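Local coordinates for protein putative neuraminyllactose-binding hemagglutinin homolog (Helicobacter pylori, PDB 3BGH) that is of unestablished function but is probably an outer-membrane lipoprotein adhesin related to neuraminyllactose-binding hemagglutinins, at residues A[39-44]-A[98-103]; A[64-69]-A[79-84]; A[131-136]-A[145-150]. All blocks are in the same frame, centred on the assembly; numbering follows the deposited sequence.

Contact 1: residues A[39-44]-A[98-103]; sequences VVLIEP and LVLRMD
Val-40 O is met by two hydrogens of the neighbouring strand: Leu-100 N donates a hydrogen bond to it at 2.8 Å, and Val-99 CA adds a CA-H...O contact at 3.4 Å. Val-40 N in turn donates to Leu-98 O (2.8 Å), and Ile-42 N to Leu-100 O (3.1 Å). Both the N-H and the C=O of Val-40 are thus used toward strand 98-103, as in a regular parallel pairing; the directions of the two short strand segments differ by 19°.

The side chains sort onto two faces. On one, Val-40 and Val-99 lie alongside each other and point the same way, CG1 against CG1 at 3.9 Å. Ile-42 reaches back over Val-99 and sets its CD1 on Val-99 CG1; Ile-42 CG1 lies anti to the carbonyl carbon (chi1 -62°) and the chain then runs straight out, so that the same CD1 brushes Arg-101 CD. The other face carries Val-39, Leu-41, Leu-98 and Leu-100, where Leu-41 CD1 crosses Leu-100 at an angle and rests 3.8 Å from its CB. Beyond the regular pairing, Pro-44 CB packs on Met-102 CB (4.1 Å).

Phe-65 and Ser-69 of helix 54-73 cover Leu-41, and Met-214 and Tyr-217 of helix 211-223 cover Leu-98. This is the interior of an alpha/beta sheet, where two buried parallel strands far apart in sequence run side by side with helices packed on one face.

Contact 2: residues A[64-69]-A[79-84]; sequences LFLQLS and VSQFKD
Helix 64-69 runs nearly antiparallel to strand 79-82, at 166° between their directions, and the two axes come within 10.0 Å, a spacing bridged by side chains reaching from both elements.

Ser-69 and Gln-81 make the polar link. Gln-81 points from the strand toward the helix with its chain extended beyond CG, and NE2 donates to Ser-69 OG at 3.1 Å; the bond is nearly straight, 169° at the hydrogen, and OG lies almost in the amide plane. The Ser-69 hydroxyl thus accepts from the glutamine amide and itself donates weakly to Phe-65 O one turn earlier. Its position opposite the carbonyl carbon (chi1 -70°) places OG close to both Phe-65 O and the amide. Val-79 CG1 lies against the same oxygen at 3.4 Å.

Phe-65 comes in from the preceding turn. With CG opposite the backbone N (chi1 -168°) its ring swings toward the strand, and the outermost carbon, CZ, sits 3.6 Å from Gln-81 CB and 3.7 Å from Phe-82 O. The ring crosses the glutamine chain at a slant. Leu-66 CD2 adds a looser touch on Gln-81 NE2 (4.4 Å). The helix belongs to the beta-alpha-beta unit made by 38-48, 54-73 and 78-82.

The aliphatic part of the exposed Gln-81 lies against Phe-65 and its amide against Ser-69, consistent with a cover over the edge of the helix-strand interface; the amide gives the Ser-69 oxygen a well-directed donor, while the donation of Ser-69 to Phe-65 O is weak.

Contact 3: residues A[131-136]-A[145-150]; sequences YLNLNF and IHSFGI
Phe-136 lies alongside His-146, its cross-strand partner, and touches it from CB to the ring. Its CB lies 3.5 Å from His-146 O and near His-146 CB; CG stays close to the same oxygen; CD2 approaches His-146 O to 3.3 Å and also meets His-146 CD2 at 3.9 Å. Farther out, CE2 touches His-146 CD2 and Phe-148 CB, both at 4.0 Å. The imidazole turns its edge to the phenyl face in a T-shaped pair, with planes at 79°. His-146 gets there because its CG is opposite the backbone N (chi1 -174°), which carries the ring alongside Phe-136, and its ND1 is hydrogen-bonded to Glu-115 of the second subunit.

The two segments form a beta hairpin whose regular antiparallel pairs, Leu-132 with Ile-150 and Leu-134 with Phe-148, are doubly hydrogen-bonded. Toward the turn a classic beta bulge interrupts them: Ile-145 and His-146 both face Phe-136, whose O takes a bond from Ile-145 N (2.7 Å) and only a weak one from His-146 N.

On the opposite face of the hairpin, Ser-147 OG donates to Asn-135 OD1 at 2.7 Å, coming in tilted from the plane of the amide, while Asn-133 ND2 adds a weak bond to that oxygen. Asn-135 ND2 and Ser-147 OG also bond to Asp-111 and Val-113 of the second subunit, making this face part of the dimer contact. Tyr-131 lies over the same side, its OH 3.2 Å from Gly-149 CA, and Ile-150 O lies over one face of its ring, toward the rim.

In the fold
All three contacts reach one mixed sheet, in which strands 78-82, 38-48, 98-114, 123-137 and 144-161 lie in that order; contacts 1 and 3 are strand pairs in it and contact 2 packs a helix on its edge strand. Contacts 1 and 2, with centres about 7 Å apart, are joined because strand 38-48 pairs with strand 78-82: Leu-41 N probably bonds to Ser-80 O (2.8 Å). Contacts 1 and 3, with centres about 10 Å apart, are joined by the antiparallel pairing of 98-103 with 131-136, where Asn-135 N probably bonds to Arg-101 O (2.8 Å). Contacts 2 and 3, about 16 Å between centres, barely meet, through Leu-64 CD1 and Leu-132 CD2 (4.3 Å).

Contact 1: residues A[39-44]-A[98-103]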
ATOM      1  N   VAL A  39      -0.936  27.906  10.586  1.00 68.75           N
ATOM      2  CA  VAL A  39      -0.394  26.678   9.944  1.00 67.33           C
ATOM      3  C   VAL A  39      -0.574  26.678   8.428  1.00 66.51           C
ATOM      4  O   VAL A  39      -1.639  27.019   7.923  1.00 67.04           O
ATOM      5  CB  VAL A  39      -0.967  25.350  10.535  1.00 67.12           C
ATOM      6  CG1 VAL A  39      -1.127  25.427  12.040  1.00 65.77           C
ATOM      7  CG2 VAL A  39      -2.267  24.992   9.902  1.00 66.68           C
ATOM      8  N   VAL A  40       0.468  26.301   7.710  1.00 65.30           N
ATOM      9  CA  VAL A  40       0.389  26.150   6.270  1.00 64.11           C
ATOM     10  C   VAL A  40      -0.082  24.733   5.919  1.00 63.60           C
ATOM     11  O   VAL A  40       0.484  23.747   6.385  1.00 62.79           O
ATOM     12  CB  VAL A  40       1.748  26.411   5.622  1.00 64.03           C
ATOM     13  CG1 VAL A  40       1.678  26.203   4.129  1.00 64.36           C
ATOM     14  CG2 VAL A  40       2.188  27.796   5.900  1.00 64.54           C
ATOM     15  N   LEU A  41      -1.128  24.639   5.102  1.00 62.86           N
ATOM     16  CA  LEU A  41      -1.655  23.353   4.681  1.00 62.10           C
ATOM     17  C   LEU A  41      -1.432  23.189   3.197  1.00 61.61           C
ATOM     18  O   LEU A  41      -1.883  24.016   2.423  1.00 61.83           O
ATOM     19  CB  LEU A  41      -3.137  23.281   4.997  1.00 62.69           C
ATOM     20  CG  LEU A  41      -3.694  21.881   5.188  1.00 62.50           C
ATOM     21  CD1 LEU A  41      -3.164  21.360   6.503  1.00 62.90           C
ATOM     22  CD2 LEU A  41      -5.210  21.901   5.181  1.00 60.01           C
ATOM     23  N   ILE A  42      -0.714  22.143   2.809  1.00 60.90           N
ATOM     24  CA  ILE A  42      -0.422  21.846   1.402  1.00 60.34           C
ATOM     25  C   ILE A  42      -1.428  20.812   0.888  1.00 60.64           C
ATOM     26  O   ILE A  42      -1.896  19.990   1.666  1.00 60.49           O
ATOM     27  CB  ILE A  42       1.019  21.346   1.233  1.00 59.92           C
ATOM     28  CG1 ILE A  42       1.970  22.448   1.670  1.00 61.44           C
ATOM     29  CG2 ILE A  42       1.327  20.987  -0.202  1.00 57.81           C
ATOM     30  CD1 ILE A  42       3.401  22.145   1.392  1.00 64.41           C
ATOM     31  N   GLU A  43      -1.791  20.884  -0.397  1.00 60.62           N
ATOM     32  CA  GLU A  43      -2.808  20.006  -0.958  1.00 61.98           C
ATOM     33  C   GLU A  43      -2.250  18.581  -0.896  1.00 60.47           C
ATOM     34  O   GLU A  43      -1.129  18.371  -1.341  1.00 60.34           O
ATOM     35  CB  GLU A  43      -3.154  20.411  -2.409  1.00 61.79           C
ATOM     36  CG  GLU A  43      -4.431  19.738  -3.022  1.00 64.95           C
ATOM     37  CD  GLU A  43      -4.816  20.280  -4.431  1.00 66.48           C
ATOM     38  OE1 GLU A  43      -3.957  20.262  -5.367  1.00 71.58           O
ATOM     39  OE2 GLU A  43      -5.997  20.688  -4.614  1.00 72.03           O
ATOM     40  N   PRO A  44      -3.017  17.618  -0.333  1.00 59.59           N
ATOM     41  CA  PRO A  44      -2.527  16.259  -0.121  1.00 59.26           C
ATOM     42  C   PRO A  44      -2.266  15.576  -1.454  1.00 58.26           C
ATOM     43  O   PRO A  44      -3.049  15.740  -2.391  1.00 58.90           O
ATOM     44  CB  PRO A  44      -3.700  15.559   0.586  1.00 59.10           C
ATOM     45  CG  PRO A  44      -4.511  16.621   1.157  1.00 59.52           C
ATOM     46  CD  PRO A  44      -4.409  17.735   0.120  1.00 60.23           C
ATOM     47  N   LEU A  98       3.927  26.002  11.452  1.00 67.51           N
ATOM     48  CA  LEU A  98       3.977  24.630  11.018  1.00 66.98           C
ATOM     49  C   LEU A  98       3.544  24.596   9.566  1.00 66.14           C
ATOM     50  O   LEU A  98       2.715  25.407   9.139  1.00 65.73           O
ATOM     51  CB  LEU A  98       2.981  23.855  11.887  1.00 66.41           C
ATOM     52  CG  LEU A  98       2.692  22.372  11.824  1.00 67.76           C
ATOM     53  CD1 LEU A  98       3.924  21.551  11.509  1.00 71.00           C
ATOM     54  CD2 LEU A  98       2.137  21.942  13.171  1.00 67.83           C
ATOM     55  N   VAL A  99       4.142  23.683   8.802  1.00 65.30           N
ATOM     56  CA  VAL A  99       3.635  23.319   7.484  1.00 64.07           C
ATOM     57  C   VAL A  99       3.240  21.857   7.557  1.00 63.20           C
ATOM     58  O   VAL A  99       4.056  21.027   7.901  1.00 63.88           O
ATOM     59  CB  VAL A  99       4.689  23.451   6.409  1.00 64.18           C
ATOM     60  CG1 VAL A  99       4.063  23.202   5.035  1.00 64.56           C
ATOM     61  CG2 VAL A  99       5.321  24.810   6.457  1.00 64.06           C
ATOM     62  N   LEU A 100       1.983  21.562   7.262  1.00 62.00           N
ATOM     63  CA  LEU A 100       1.480  20.221   7.204  1.00 60.53           C
ATOM     64  C   LEU A 100       1.377  19.812   5.746  1.00 60.63           C
ATOM     65  O   LEU A 100       0.986  20.595   4.884  1.00 59.48           O
ATOM     66  CB  LEU A 100       0.125  20.142   7.876  1.00 60.81           C
ATOM     67  CG  LEU A 100       0.026  20.314   9.393  1.00 60.16           C
ATOM     68  CD1 LEU A 100      -1.432  20.200   9.771  1.00 60.16           C
ATOM     69  CD2 LEU A 100       0.821  19.235  10.110  1.00 60.67           C
ATOM     70  N   ARG A 101       1.726  18.559   5.489  1.00 60.92           N
ATOM     71  CA  ARG A 101       2.080  18.089   4.157  1.00 61.98           C
ATOM     72  C   ARG A 101       1.892  16.546   4.093  1.00 61.58           C
ATOM     73  O   ARG A 101       2.694  15.787   4.639  1.00 61.88           O
ATOM     74  CB  ARG A 101       3.530  18.546   3.860  1.00 62.46           C
ATOM     75  CG  ARG A 101       4.235  17.820   2.789  1.00 64.92           C
ATOM     76  CD  ARG A 101       5.319  18.677   2.171  1.00 70.41           C
ATOM     77  NE  ARG A 101       5.371  18.417   0.728  1.00 73.53           N
ATOM     78  CZ  ARG A 101       6.382  18.746  -0.073  1.00 76.26           C
ATOM     79  NH1 ARG A 101       7.468  19.340   0.413  1.00 76.93           N
ATOM     80  NH2 ARG A 101       6.309  18.473  -1.372  1.00 77.54           N
ATOM     81  N   MET A 102       0.805  16.128   3.451  1.00 60.83           N
ATOM     82  CA  MET A 102       0.329  14.762   3.430  1.00 61.50           C
ATOM     83  C   MET A 102       0.630  14.055   2.091  1.00 60.21           C
ATOM     84  O   MET A 102       0.232  14.532   1.027  1.00 59.86           O
ATOM     85  CB  MET A 102      -1.183  14.730   3.703  1.00 61.00           C
ATOM     86  CG  MET A 102      -1.678  13.389   4.244  1.00 63.36           C
ATOM     87  SD  MET A 102      -3.492  13.285   4.365  1.00 65.98           S
ATOM     88  CE  MET A 102      -3.834  14.967   5.018  1.00 63.76           C
ATOM     89  N   ASP A 103       1.330  12.922   2.166  1.00 58.60           N
ATOM     90  CA  ASP A 103       1.601  12.095   1.014  1.00 57.79           C
ATOM     91  C   ASP A 103       1.288  10.620   1.286  1.00 55.92           C
ATOM     92  O   ASP A 103       1.360  10.154   2.426  1.00 55.71           O
ATOM     93  CB  ASP A 103       3.054  12.272   0.563  1.00 58.97           C
ATOM     94  CG  ASP A 103       3.425  13.752   0.325  1.00 62.96           C
ATOM     95  OD1 ASP A 103       3.507  14.171  -0.853  1.00 66.66           O
ATOM     96  OD2 ASP A 103       3.637  14.500   1.316  1.00 65.73           O
TER

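Contact 2: residues A[64-69]-A[79-84]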
ATOM      1  N   LEU A  64     -10.203  16.273   2.148  1.00 58.41           N
ATOM      2  CA  LEU A  64      -9.288  16.215   3.298  1.00 57.94           C
ATOM      3  C   LEU A  64      -8.726  17.597   3.540  1.00 58.10           C
ATOM      4  O   LEU A  64      -8.551  18.049   4.666  1.00 56.85           O
ATOM      5  CB  LEU A  64      -8.124  15.225   3.050  1.00 57.33           C
ATOM      6  CG  LEU A  64      -8.276  13.710   3.226  1.00 57.00           C
ATOM      7  CD1 LEU A  64      -6.919  13.019   3.034  1.00 55.74           C
ATOM      8  CD2 LEU A  64      -8.823  13.330   4.617  1.00 56.00           C
ATOM      9  N   PHE A  65      -8.456  18.264   2.432  1.00 59.37           N
ATOM     10  CA  PHE A  65      -7.846  19.570   2.414  1.00 59.99           C
ATOM     11  C   PHE A  65      -8.800  20.604   3.042  1.00 59.90           C
ATOM     12  O   PHE A  65      -8.401  21.392   3.903  1.00 60.80           O
ATOM     13  CB  PHE A  65      -7.534  19.874   0.962  1.00 60.99           C
ATOM     14  CG  PHE A  65      -6.645  21.043   0.753  1.00 61.90           C
ATOM     15  CD1 PHE A  65      -5.575  21.285   1.597  1.00 63.49           C
ATOM     16  CD2 PHE A  65      -6.874  21.898  -0.316  1.00 63.03           C
ATOM     17  CE1 PHE A  65      -4.736  22.380   1.390  1.00 62.79           C
ATOM     18  CE2 PHE A  65      -6.055  22.994  -0.534  1.00 65.09           C
ATOM     19  CZ  PHE A  65      -4.979  23.243   0.316  1.00 63.46           C
ATOM     20  N   LEU A  66     -10.068  20.576   2.659  1.00 59.52           N
ATOM     21  CA  LEU A  66     -10.986  21.616   3.106  1.00 58.88           C
ATOM     22  C   LEU A  66     -11.356  21.340   4.539  1.00 59.19           C
ATOM     23  O   LEU A  66     -11.311  22.235   5.384  1.00 59.88           O
ATOM     24  CB  LEU A  66     -12.238  21.704   2.226  1.00 58.78           C
ATOM     25  CG  LEU A  66     -12.075  22.013   0.724  1.00 57.42           C
ATOM     26  CD1 LEU A  66     -13.412  21.855   0.048  1.00 53.15           C
ATOM     27  CD2 LEU A  66     -11.497  23.406   0.452  1.00 54.32           C
ATOM     28  N   GLN A  67     -11.675  20.086   4.817  1.00 59.19           N
ATOM     29  CA  GLN A  67     -11.988  19.655   6.152  1.00 59.77           C
ATOM     30  C   GLN A  67     -10.886  19.891   7.177  1.00 60.26           C
ATOM     31  O   GLN A  67     -11.162  20.253   8.310  1.00 61.03           O
ATOM     32  CB  GLN A  67     -12.371  18.208   6.130  1.00 60.07           C
ATOM     33  CG  GLN A  67     -13.675  17.956   5.399  1.00 61.79           C
ATOM     34  CD  GLN A  67     -14.552  17.055   6.206  1.00 63.23           C
ATOM     35  OE1 GLN A  67     -14.512  15.826   6.050  1.00 63.51           O
ATOM     36  NE2 GLN A  67     -15.308  17.647   7.139  1.00 62.77           N
ATOM     37  N   LEU A  68      -9.640  19.668   6.797  1.00 60.63           N
ATOM     38  CA  LEU A  68      -8.554  19.935   7.706  1.00 60.91           C
ATOM     39  C   LEU A  68      -8.397  21.425   7.947  1.00 61.33           C
ATOM     40  O   LEU A  68      -7.998  21.832   9.029  1.00 60.58           O
ATOM     41  CB  LEU A  68      -7.254  19.324   7.218  1.00 60.23           C
ATOM     42  CG  LEU A  68      -7.168  17.927   7.782  1.00 61.35           C
ATOM     43  CD1 LEU A  68      -6.134  17.136   6.996  1.00 61.44           C
ATOM     44  CD2 LEU A  68      -6.869  17.966   9.335  1.00 62.39           C
ATOM     45  N   SER A  69      -8.686  22.233   6.934  1.00 62.93           N
ATOM     46  CA  SER A  69      -8.752  23.674   7.156  1.00 63.90           C
ATOM     47  C   SER A  69      -9.882  23.996   8.149  1.00 64.14           C
ATOM     48  O   SER A  69      -9.632  24.684   9.139  1.00 64.02           O
ATOM     49  CB  SER A  69      -8.863  24.437   5.848  1.00 64.03           C
ATOM     50  OG  SER A  69      -7.635  24.343   5.138  1.00 64.53           O
ATOM     51  N   VAL A  79      -5.226  29.535   8.809  1.00 69.94           N
ATOM     52  CA  VAL A  79      -4.844  28.491   7.889  1.00 69.96           C
ATOM     53  C   VAL A  79      -4.587  29.089   6.504  1.00 70.50           C
ATOM     54  O   VAL A  79      -5.460  29.740   5.939  1.00 70.34           O
ATOM     55  CB  VAL A  79      -5.940  27.418   7.797  1.00 69.26           C
ATOM     56  CG1 VAL A  79      -5.474  26.277   6.948  1.00 69.66           C
ATOM     57  CG2 VAL A  79      -6.310  26.921   9.167  1.00 69.97           C
ATOM     58  N   SER A  80      -3.388  28.858   5.977  1.00 71.01           N
ATOM     59  CA  SER A  80      -3.033  29.252   4.627  1.00 71.57           C
ATOM     60  C   SER A  80      -2.834  28.005   3.758  1.00 71.66           C
ATOM     61  O   SER A  80      -2.116  27.074   4.134  1.00 71.59           O
ATOM     62  CB  SER A  80      -1.771  30.104   4.626  1.00 71.60           C
ATOM     63  OG  SER A  80      -1.900  31.197   5.523  1.00 73.89           O
ATOM     64  N   GLN A  81      -3.480  28.029   2.598  1.00 71.60           N
ATOM     65  CA  GLN A  81      -3.590  26.906   1.699  1.00 71.60           C
ATOM     66  C   GLN A  81      -2.736  27.138   0.458  1.00 72.69           C
ATOM     67  O   GLN A  81      -2.756  28.217  -0.111  1.00 73.00           O
ATOM     68  CB  GLN A  81      -5.043  26.744   1.249  1.00 71.13           C
ATOM     69  CG  GLN A  81      -6.064  26.478   2.316  1.00 68.95           C
ATOM     70  CD  GLN A  81      -7.446  26.306   1.710  1.00 69.44           C
ATOM     71  OE1 GLN A  81      -7.695  26.719   0.568  1.00 71.30           O
ATOM     72  NE2 GLN A  81      -8.347  25.686   2.451  1.00 63.33           N
ATOM     73  N   PHE A  82      -1.995  26.123   0.036  1.00 73.94           N
ATOM     74  CA  PHE A  82      -1.217  26.193  -1.201  1.00 75.47           C
ATOM     75  C   PHE A  82      -1.262  24.824  -1.850  1.00 76.79           C
ATOM     76  O   PHE A  82      -1.659  23.860  -1.197  1.00 76.85           O
ATOM     77  CB  PHE A  82       0.227  26.627  -0.904  1.00 75.08           C
ATOM     78  CG  PHE A  82       0.333  28.014  -0.316  1.00 75.36           C
ATOM     79  CD1 PHE A  82       0.265  29.143  -1.136  1.00 75.89           C
ATOM     80  CD2 PHE A  82       0.481  28.193   1.064  1.00 75.39           C
ATOM     81  CE1 PHE A  82       0.352  30.431  -0.599  1.00 75.48           C
ATOM     82  CE2 PHE A  82       0.569  29.468   1.617  1.00 74.57           C
ATOM     83  CZ  PHE A  82       0.507  30.591   0.780  1.00 75.22           C
ATOM     84  N   LYS A  83      -0.887  24.722  -3.121  1.00 78.54           N
ATOM     85  CA  LYS A  83      -0.889  23.417  -3.782  1.00 80.87           C
ATOM     86  C   LYS A  83       0.467  22.703  -3.800  1.00 81.47           C
ATOM     87  O   LYS A  83       0.516  21.487  -3.975  1.00 81.58           O
ATOM     88  CB  LYS A  83      -1.504  23.480  -5.183  1.00 81.13           C
ATOM     89  CG  LYS A  83      -3.017  23.285  -5.152  1.00 82.47           C
ATOM     90  CD  LYS A  83      -3.684  23.438  -6.535  1.00 82.52           C
ATOM     91  CE  LYS A  83      -5.225  23.521  -6.370  1.00 83.49           C
ATOM     92  NZ  LYS A  83      -5.957  23.545  -7.681  1.00 84.36           N
ATOM     93  N   ASP A  84       1.551  23.459  -3.622  1.00 82.39           N
ATOM     94  CA  ASP A  84       2.911  22.914  -3.533  1.00 83.34           C
ATOM     95  C   ASP A  84       3.690  23.790  -2.546  1.00 83.61           C
ATOM     96  O   ASP A  84       3.319  24.952  -2.330  1.00 83.61           O
ATOM     97  CB  ASP A  84       3.598  22.896  -4.909  1.00 83.73           C
ATOM     98  CG  ASP A  84       2.925  21.927  -5.913  1.00 85.97           C
ATOM     99  OD1 ASP A  84       2.761  20.719  -5.613  1.00 87.86           O
ATOM    100  OD2 ASP A  84       2.575  22.370  -7.030  1.00 88.17           O
TER

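Contact 3: residues A[131-136]-A[145-150]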
ATOM      1  N   TYR A 131      -1.276   3.597   2.636  1.00 44.59           N
ATOM      2  CA  TYR A 131      -0.725   4.165   3.809  1.00 46.17           C
ATOM      3  C   TYR A 131      -0.581   5.685   3.564  1.00 46.93           C
ATOM      4  O   TYR A 131      -0.119   6.116   2.512  1.00 46.99           O
ATOM      5  CB  TYR A 131       0.641   3.488   4.101  1.00 45.49           C
ATOM      6  CG  TYR A 131       1.281   3.922   5.388  1.00 45.16           C
ATOM      7  CD1 TYR A 131       1.145   3.173   6.556  1.00 43.82           C
ATOM      8  CD2 TYR A 131       2.028   5.105   5.449  1.00 46.72           C
ATOM      9  CE1 TYR A 131       1.728   3.594   7.773  1.00 42.17           C
ATOM     10  CE2 TYR A 131       2.639   5.530   6.663  1.00 45.67           C
ATOM     11  CZ  TYR A 131       2.489   4.761   7.794  1.00 45.57           C
ATOM     12  OH  TYR A 131       3.076   5.208   8.946  1.00 48.29           O
ATOM     13  N   LEU A 132      -1.028   6.476   4.529  1.00 48.07           N
ATOM     14  CA  LEU A 132      -0.890   7.915   4.463  1.00 48.73           C
ATOM     15  C   LEU A 132       0.080   8.448   5.477  1.00 48.92           C
ATOM     16  O   LEU A 132       0.076   8.065   6.659  1.00 48.69           O
ATOM     17  CB  LEU A 132      -2.229   8.580   4.650  1.00 48.50           C
ATOM     18  CG  LEU A 132      -2.883   8.954   3.331  1.00 53.01           C
ATOM     19  CD1 LEU A 132      -3.270   7.726   2.526  1.00 54.26           C
ATOM     20  CD2 LEU A 132      -4.118   9.826   3.586  1.00 56.11           C
ATOM     21  N   ASN A 133       0.902   9.369   5.016  1.00 49.78           N
ATOM     22  CA  ASN A 133       1.834  10.008   5.892  1.00 50.72           C
ATOM     23  C   ASN A 133       1.637  11.508   5.984  1.00 51.20           C
ATOM     24  O   ASN A 133       1.809  12.235   4.994  1.00 51.04           O
ATOM     25  CB  ASN A 133       3.242   9.738   5.422  1.00 50.96           C
ATOM     26  CG  ASN A 133       4.242  10.088   6.463  1.00 52.70           C
ATOM     27  OD1 ASN A 133       4.325   9.421   7.518  1.00 56.11           O
ATOM     28  ND2 ASN A 133       5.008  11.139   6.211  1.00 51.05           N
ATOM     29  N   LEU A 134       1.313  11.973   7.187  1.00 50.87           N
ATOM     30  CA  LEU A 134       1.301  13.397   7.478  1.00 50.39           C
ATOM     31  C   LEU A 134       2.675  13.900   7.977  1.00 50.60           C
ATOM     32  O   LEU A 134       3.100  13.525   9.059  1.00 49.60           O
ATOM     33  CB  LEU A 134       0.216  13.685   8.500  1.00 50.10           C
ATOM     34  CG  LEU A 134      -0.039  15.153   8.860  1.00 50.97           C
ATOM     35  CD1 LEU A 134      -0.339  15.956   7.616  1.00 53.30           C
ATOM     36  CD2 LEU A 134      -1.205  15.219   9.797  1.00 50.92           C
ATOM     37  N   ASN A 135       3.340  14.771   7.196  1.00 50.81           N
ATOM     38  CA  ASN A 135       4.615  15.385   7.634  1.00 51.35           C
ATOM     39  C   ASN A 135       4.470  16.741   8.331  1.00 52.19           C
ATOM     40  O   ASN A 135       3.747  17.619   7.865  1.00 53.35           O
ATOM     41  CB  ASN A 135       5.658  15.448   6.490  1.00 50.32           C
ATOM     42  CG  ASN A 135       6.556  14.193   6.431  1.00 50.24           C
ATOM     43  OD1 ASN A 135       6.423  13.288   7.245  1.00 49.82           O
ATOM     44  ND2 ASN A 135       7.496  14.164   5.492  1.00 50.42           N
ATOM     45  N   PHE A 136       5.148  16.900   9.459  1.00 52.64           N
ATOM     46  CA  PHE A 136       5.179  18.162  10.180  1.00 53.22           C
ATOM     47  C   PHE A 136       6.499  18.843   9.863  1.00 54.47           C
ATOM     48  O   PHE A 136       7.565  18.331  10.190  1.00 54.78           O
ATOM     49  CB  PHE A 136       5.047  17.950  11.707  1.00 52.22           C
ATOM     50  CG  PHE A 136       3.731  17.375  12.150  1.00 50.03           C
ATOM     51  CD1 PHE A 136       2.917  18.081  13.019  1.00 47.67           C
ATOM     52  CD2 PHE A 136       3.320  16.109  11.742  1.00 47.62           C
ATOM     53  CE1 PHE A 136       1.706  17.532  13.465  1.00 48.17           C
ATOM     54  CE2 PHE A 136       2.088  15.565  12.176  1.00 46.53           C
ATOM     55  CZ  PHE A 136       1.288  16.273  13.017  1.00 46.99           C
ATOM     56  N   ILE A 145      10.058  17.568  10.986  1.00 58.35           N
ATOM     57  CA  ILE A 145      10.225  17.413  12.427  1.00 56.07           C
ATOM     58  C   ILE A 145       9.509  16.146  12.937  1.00 54.29           C
ATOM     59  O   ILE A 145       9.947  15.501  13.896  1.00 54.58           O
ATOM     60  CB  ILE A 145       9.762  18.698  13.182  1.00 56.87           C
ATOM     61  CG1 ILE A 145      10.916  19.691  13.298  1.00 58.73           C
ATOM     62  CG2 ILE A 145       9.316  18.420  14.618  1.00 56.11           C
ATOM     63  CD1 ILE A 145      11.159  20.504  12.070  1.00 58.86           C
ATOM     64  N   HIS A 146       8.419  15.765  12.291  1.00 51.19           N
ATOM     65  CA  HIS A 146       7.642  14.673  12.801  1.00 48.30           C
ATOM     66  C   HIS A 146       6.795  14.083  11.708  1.00 47.41           C
ATOM     67  O   HIS A 146       6.275  14.828  10.881  1.00 47.59           O
ATOM     68  CB  HIS A 146       6.751  15.178  13.929  1.00 47.28           C
ATOM     69  CG  HIS A 146       6.008  14.087  14.601  1.00 46.98           C
ATOM     70  ND1 HIS A 146       6.612  13.232  15.496  1.00 48.17           N
ATOM     71  CD2 HIS A 146       4.739  13.647  14.452  1.00 44.54           C
ATOM     72  CE1 HIS A 146       5.723  12.353  15.926  1.00 47.92           C
ATOM     73  NE2 HIS A 146       4.587  12.572  15.293  1.00 47.47           N
ATOM     74  N   SER A 147       6.648  12.759  11.709  1.00 45.76           N
ATOM     75  CA  SER A 147       5.843  12.065  10.716  1.00 45.72           C
ATOM     76  C   SER A 147       4.785  11.261  11.431  1.00 45.38           C
ATOM     77  O   SER A 147       5.108  10.514  12.343  1.00 44.40           O
ATOM     78  CB  SER A 147       6.698  11.106   9.863  1.00 45.62           C
ATOM     79  OG  SER A 147       7.676  11.798   9.103  1.00 46.78           O
ATOM     80  N   PHE A 148       3.531  11.383  10.994  1.00 44.88           N
ATOM     81  CA  PHE A 148       2.443  10.633  11.621  1.00 44.99           C
ATOM     82  C   PHE A 148       1.762   9.856  10.496  1.00 45.56           C
ATOM     83  O   PHE A 148       1.401  10.423   9.472  1.00 45.26           O
ATOM     84  CB  PHE A 148       1.483  11.570  12.375  1.00 43.76           C
ATOM     85  CG  PHE A 148       0.128  10.961  12.685  1.00 41.12           C
ATOM     86  CD1 PHE A 148      -0.983  11.309  11.934  1.00 40.80           C
ATOM     87  CD2 PHE A 148      -0.036  10.054  13.732  1.00 42.93           C
ATOM     88  CE1 PHE A 148      -2.263  10.777  12.204  1.00 41.34           C
ATOM     89  CE2 PHE A 148      -1.305   9.466  14.020  1.00 43.54           C
ATOM     90  CZ  PHE A 148      -2.431   9.846  13.252  1.00 42.50           C
ATOM     91  N   GLY A 149       1.644   8.548  10.681  1.00 45.83           N
ATOM     92  CA  GLY A 149       1.111   7.668   9.656  1.00 45.62           C
ATOM     93  C   GLY A 149      -0.289   7.151   9.946  1.00 46.67           C
ATOM     94  O   GLY A 149      -0.674   6.957  11.092  1.00 46.56           O
ATOM     95  N   ILE A 150      -1.078   6.975   8.890  1.00 47.38           N
ATOM     96  CA  ILE A 150      -2.308   6.255   9.004  1.00 47.10           C
ATOM     97  C   ILE A 150      -2.225   5.174   7.966  1.00 47.93           C
ATOM     98  O   ILE A 150      -2.050   5.448   6.764  1.00 49.41           O
ATOM     99  CB  ILE A 150      -3.532   7.132   8.783  1.00 47.17           C
ATOM    100  CG1 ILE A 150      -3.389   8.470   9.511  1.00 45.72           C
ATOM    101  CG2 ILE A 150      -4.765   6.400   9.233  1.00 46.54           C
ATOM    102  CD1 ILE A 150      -3.031   9.643   8.591  1.00 46.26           C
TER